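Local atomic coordinates of pngf-ii (Elizabethkingia meningoseptica, PDB entry 4R4X), a protein that probably removes N-linked glycans from glycoproteins as a peptide:N-glycosidase related to PNGase F. Residues A[347-355]-A[385-393]. Numbering follows the deposited sequence.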
loop_
_atom_site.group_PDB
_atom_site.type_symbol
_atom_site.label_atom_id
_atom_site.label_comp_id
_atom_site.label_asym_id
_atom_site.label_seq_id
_atom_site.Cartn_x
_atom_site.Cartn_y
_atom_site.Cartn_z
ATOM N N GLY A 347 -3.536 -2.489 15.488
ATOM C CA GLY A 347 -3.839 -3.892 15.727
ATOM C C GLY A 347 -4.525 -4.595 14.590
ATOM O O GLY A 347 -4.957 -3.990 13.612
ATOM N N ALA A 348 -4.593 -5.911 14.725
ATOM C CA ALA A 348 -5.326 -6.718 13.780
ATOM C C ALA A 348 -6.190 -7.672 14.584
ATOM O O ALA A 348 -5.782 -8.133 15.647
ATOM C CB ALA A 348 -4.365 -7.468 12.888
ATOM N N PHE A 349 -7.402 -7.907 14.090
ATOM C CA PHE A 349 -8.380 -8.795 14.706
ATOM C C PHE A 349 -8.862 -9.767 13.651
ATOM O O PHE A 349 -9.166 -9.360 12.532
ATOM C CB PHE A 349 -9.572 -7.980 15.237
ATOM C CG PHE A 349 -10.832 -8.771 15.492
ATOM C CD1 PHE A 349 -10.942 -9.631 16.576
ATOM C CD2 PHE A 349 -11.946 -8.604 14.675
ATOM C CE1 PHE A 349 -12.118 -10.333 16.810
ATOM C CE2 PHE A 349 -13.133 -9.283 14.915
ATOM C CZ PHE A 349 -13.226 -10.147 15.983
ATOM N N ILE A 350 -8.901 -11.049 13.998
ATOM C CA ILE A 350 -9.685 -12.032 13.242
ATOM C C ILE A 350 -10.472 -12.865 14.261
ATOM O O ILE A 350 -9.895 -13.641 15.030
ATOM C CB ILE A 350 -8.813 -12.941 12.351
ATOM C CG1 ILE A 350 -8.009 -12.107 11.344
ATOM C CG2 ILE A 350 -9.717 -13.936 11.618
ATOM C CD1 ILE A 350 -6.968 -12.884 10.563
ATOM N N GLY A 351 -11.789 -12.683 14.284
ATOM C CA GLY A 351 -12.634 -13.396 15.208
ATOM C C GLY A 351 -12.692 -14.858 14.813
ATOM O O GLY A 351 -13.241 -15.184 13.771
ATOM N N ASN A 352 -12.148 -15.735 15.652
ATOM C CA ASN A 352 -12.171 -17.152 15.404
ATOM C C ASN A 352 -12.108 -17.930 16.720
ATOM O O ASN A 352 -11.798 -17.369 17.772
ATOM C CB ASN A 352 -10.992 -17.559 14.505
ATOM C CG ASN A 352 -9.651 -17.531 15.235
ATOM O OD1 ASN A 352 -9.173 -18.566 15.743
ATOM N ND2 ASN A 352 -9.042 -16.361 15.304
ATOM N N TYR A 353 -12.353 -19.235 16.639
ATOM C CA TYR A 353 -12.351 -20.111 17.831
ATOM C C TYR A 353 -11.388 -21.265 17.602
ATOM O O TYR A 353 -11.503 -22.304 18.243
ATOM C CB TYR A 353 -13.770 -20.643 18.149
ATOM C CG TYR A 353 -14.669 -19.621 18.834
ATOM C CD1 TYR A 353 -14.512 -19.327 20.193
ATOM C CD2 TYR A 353 -15.658 -18.920 18.116
ATOM C CE1 TYR A 353 -15.319 -18.385 20.826
ATOM C CE2 TYR A 353 -16.470 -17.975 18.742
ATOM C CZ TYR A 353 -16.303 -17.714 20.096
ATOM O OH TYR A 353 -17.098 -16.775 20.749
ATOM N N ASP A 354 -10.413 -21.076 16.720
ATOM C CA ASP A 354 -9.525 -22.160 16.325
ATOM C C ASP A 354 -8.136 -22.081 16.958
ATOM O O ASP A 354 -7.476 -21.034 16.903
ATOM C CB ASP A 354 -9.353 -22.182 14.798
ATOM C CG ASP A 354 -8.778 -23.488 14.318
ATOM O OD1 ASP A 354 -9.569 -24.451 14.255
ATOM O OD2 ASP A 354 -7.560 -23.582 14.067
ATOM N N LYS A 355 -7.653 -23.205 17.490
ATOM C CA LYS A 355 -6.326 -23.233 18.101
ATOM C C LYS A 355 -5.197 -22.938 17.108
ATOM O O LYS A 355 -4.148 -22.390 17.478
ATOM C CB LYS A 355 -6.071 -24.602 18.750
ATOM C CG LYS A 355 -4.780 -24.671 19.557
ATOM C CD LYS A 355 -4.572 -26.023 20.245
ATOM C CE LYS A 355 -5.700 -26.400 21.214
ATOM N NZ LYS A 355 -5.970 -25.361 22.261
ATOM N N THR A 385 -19.556 0.031 15.775
ATOM C CA THR A 385 -20.284 -1.058 16.383
ATOM C C THR A 385 -19.581 -2.393 16.265
ATOM O O THR A 385 -20.002 -3.341 16.893
ATOM C CB THR A 385 -21.704 -1.228 15.807
ATOM O OG1 THR A 385 -21.641 -1.737 14.463
ATOM C CG2 THR A 385 -22.466 0.119 15.839
ATOM N N THR A 386 -18.525 -2.468 15.467
ATOM C CA THR A 386 -17.833 -3.731 15.241
ATOM C C THR A 386 -17.206 -4.269 16.537
ATOM O O THR A 386 -16.339 -3.614 17.135
ATOM C CB THR A 386 -16.740 -3.577 14.170
ATOM O OG1 THR A 386 -17.302 -3.043 12.958
ATOM C CG2 THR A 386 -16.073 -4.935 13.871
ATOM N N ASN A 387 -17.596 -5.469 16.950
ATOM C CA ASN A 387 -17.104 -5.973 18.233
ATOM C C ASN A 387 -15.816 -6.793 18.091
ATOM O O ASN A 387 -15.786 -8.049 18.108
ATOM C CB ASN A 387 -18.199 -6.659 19.047
ATOM C CG ASN A 387 -18.777 -7.874 18.363
ATOM O OD1 ASN A 387 -18.907 -7.916 17.132
ATOM N ND2 ASN A 387 -19.126 -8.877 19.161
ATOM N N VAL A 388 -14.738 -6.035 17.934
ATOM C CA VAL A 388 -13.398 -6.575 17.888
ATOM C C VAL A 388 -13.125 -7.324 19.175
ATOM O O VAL A 388 -12.362 -8.294 19.163
ATOM C CB VAL A 388 -12.377 -5.456 17.625
ATOM C CG1 VAL A 388 -10.993 -5.758 18.191
ATOM C CG2 VAL A 388 -12.304 -5.176 16.119
HETATM N N MSE A 389 -13.770 -6.891 20.265
HETATM C CA MSE A 389 -13.664 -7.588 21.552
HETATM C C MSE A 389 -14.708 -8.690 21.725
HETATM O O MSE A 389 -15.117 -9.004 22.849
HETATM C CB MSE A 389 -13.711 -6.527 22.674
HETATM C CG MSE A 389 -12.344 -5.879 22.820
HETATM SE SE MSE A 389 -12.468 -4.468 24.207
HETATM C CE MSE A 389 -12.420 -5.672 25.753
ATOM N N GLU A 390 -15.120 -9.287 20.612
ATOM C CA GLU A 390 -16.052 -10.429 20.612
ATOM C C GLU A 390 -15.650 -11.535 21.597
ATOM O O GLU A 390 -16.509 -12.114 22.266
ATOM C CB GLU A 390 -16.109 -11.009 19.207
ATOM C CG GLU A 390 -17.008 -12.224 19.020
ATOM C CD GLU A 390 -16.852 -12.850 17.627
ATOM O OE1 GLU A 390 -17.467 -13.902 17.374
ATOM O OE2 GLU A 390 -16.112 -12.291 16.786
HETATM N N MSE A 391 -14.377 -11.841 21.668
HETATM C CA MSE A 391 -13.879 -12.914 22.564
HETATM C C MSE A 391 -13.294 -12.279 23.825
HETATM O O MSE A 391 -12.384 -12.816 24.451
HETATM C CB MSE A 391 -12.880 -13.775 21.780
HETATM C CG MSE A 391 -13.576 -14.682 20.756
HETATM SE SE MSE A 391 -13.662 -13.797 18.968
HETATM C CE MSE A 391 -14.598 -15.292 18.058
ATOM N N ALA A 392 -13.781 -11.094 24.171
ATOM C CA ALA A 392 -13.400 -10.428 25.407
ATOM C C ALA A 392 -14.570 -9.687 26.026
ATOM O O ALA A 392 -14.360 -8.666 26.680
ATOM C CB ALA A 392 -12.248 -9.472 25.151
ATOM N N GLY A 393 -15.790 -10.177 25.784
ATOM C CA GLY A 393 -16.996 -9.685 26.438
ATOM C C GLY A 393 -17.783 -8.564 25.753
ATOM O O GLY A 393 -18.753 -8.068 26.314
#
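In the antiparallel sheet that has 378-384 as an outermost strand, Phe349 of strand 343-350 packs against the type I turn Asn387 to Glu390, in the loop after 378-384. Val388 CA makes a CH-pi contact, standing 3.9 Å from the centroid of the Phe349 ring and 3° off its normal, directly over one face, while the backbone N of Gly351 approaches the opposite face near the rim. Val388 O sits over the same face as its CA, toward the rim and within 3.1 Å of Phe349 CE1, so the turn meets the ring with backbone as well as side chain. The ring reaches the turn because its CG is anti to the backbone N (chi1 161°), and Val388 CG2 closes on CD2 of Phe349 at 3.7 Å. Ile216 of strand 216-222 touches both of these side chains. In the ring plane, Glu390 OE2 lies at the Phe349 edge, 3.7 Å from CZ; the ring and carboxylate planes are 63° apart. A hydrogen bond from Tyr396 OH to OE1 holds the extended carboxylate in place, leaving OE2 at that edge.

Selenomethionine Met391 makes the second part of the contact. Bent at its second torsion, its chain brings SE to 3.9 Å from Gly351 CA, and CE lies over one face of the Tyr353 ring, offset toward the rim and 3.3 Å from CE2. The selenium is above the same ring at a distance, a Met-aromatic contact. Beside it, the backbone bends in an Asx turn, Asp354 N donating to Asn352 OD1 at 3.0 Å.

The join is mainly apolar and CH-pi packing with no hydrogen bond across it; Asn352 O is buried by it without a partner in the model, and the Phe349 edge would probably attract the Glu390 carboxylate weakly.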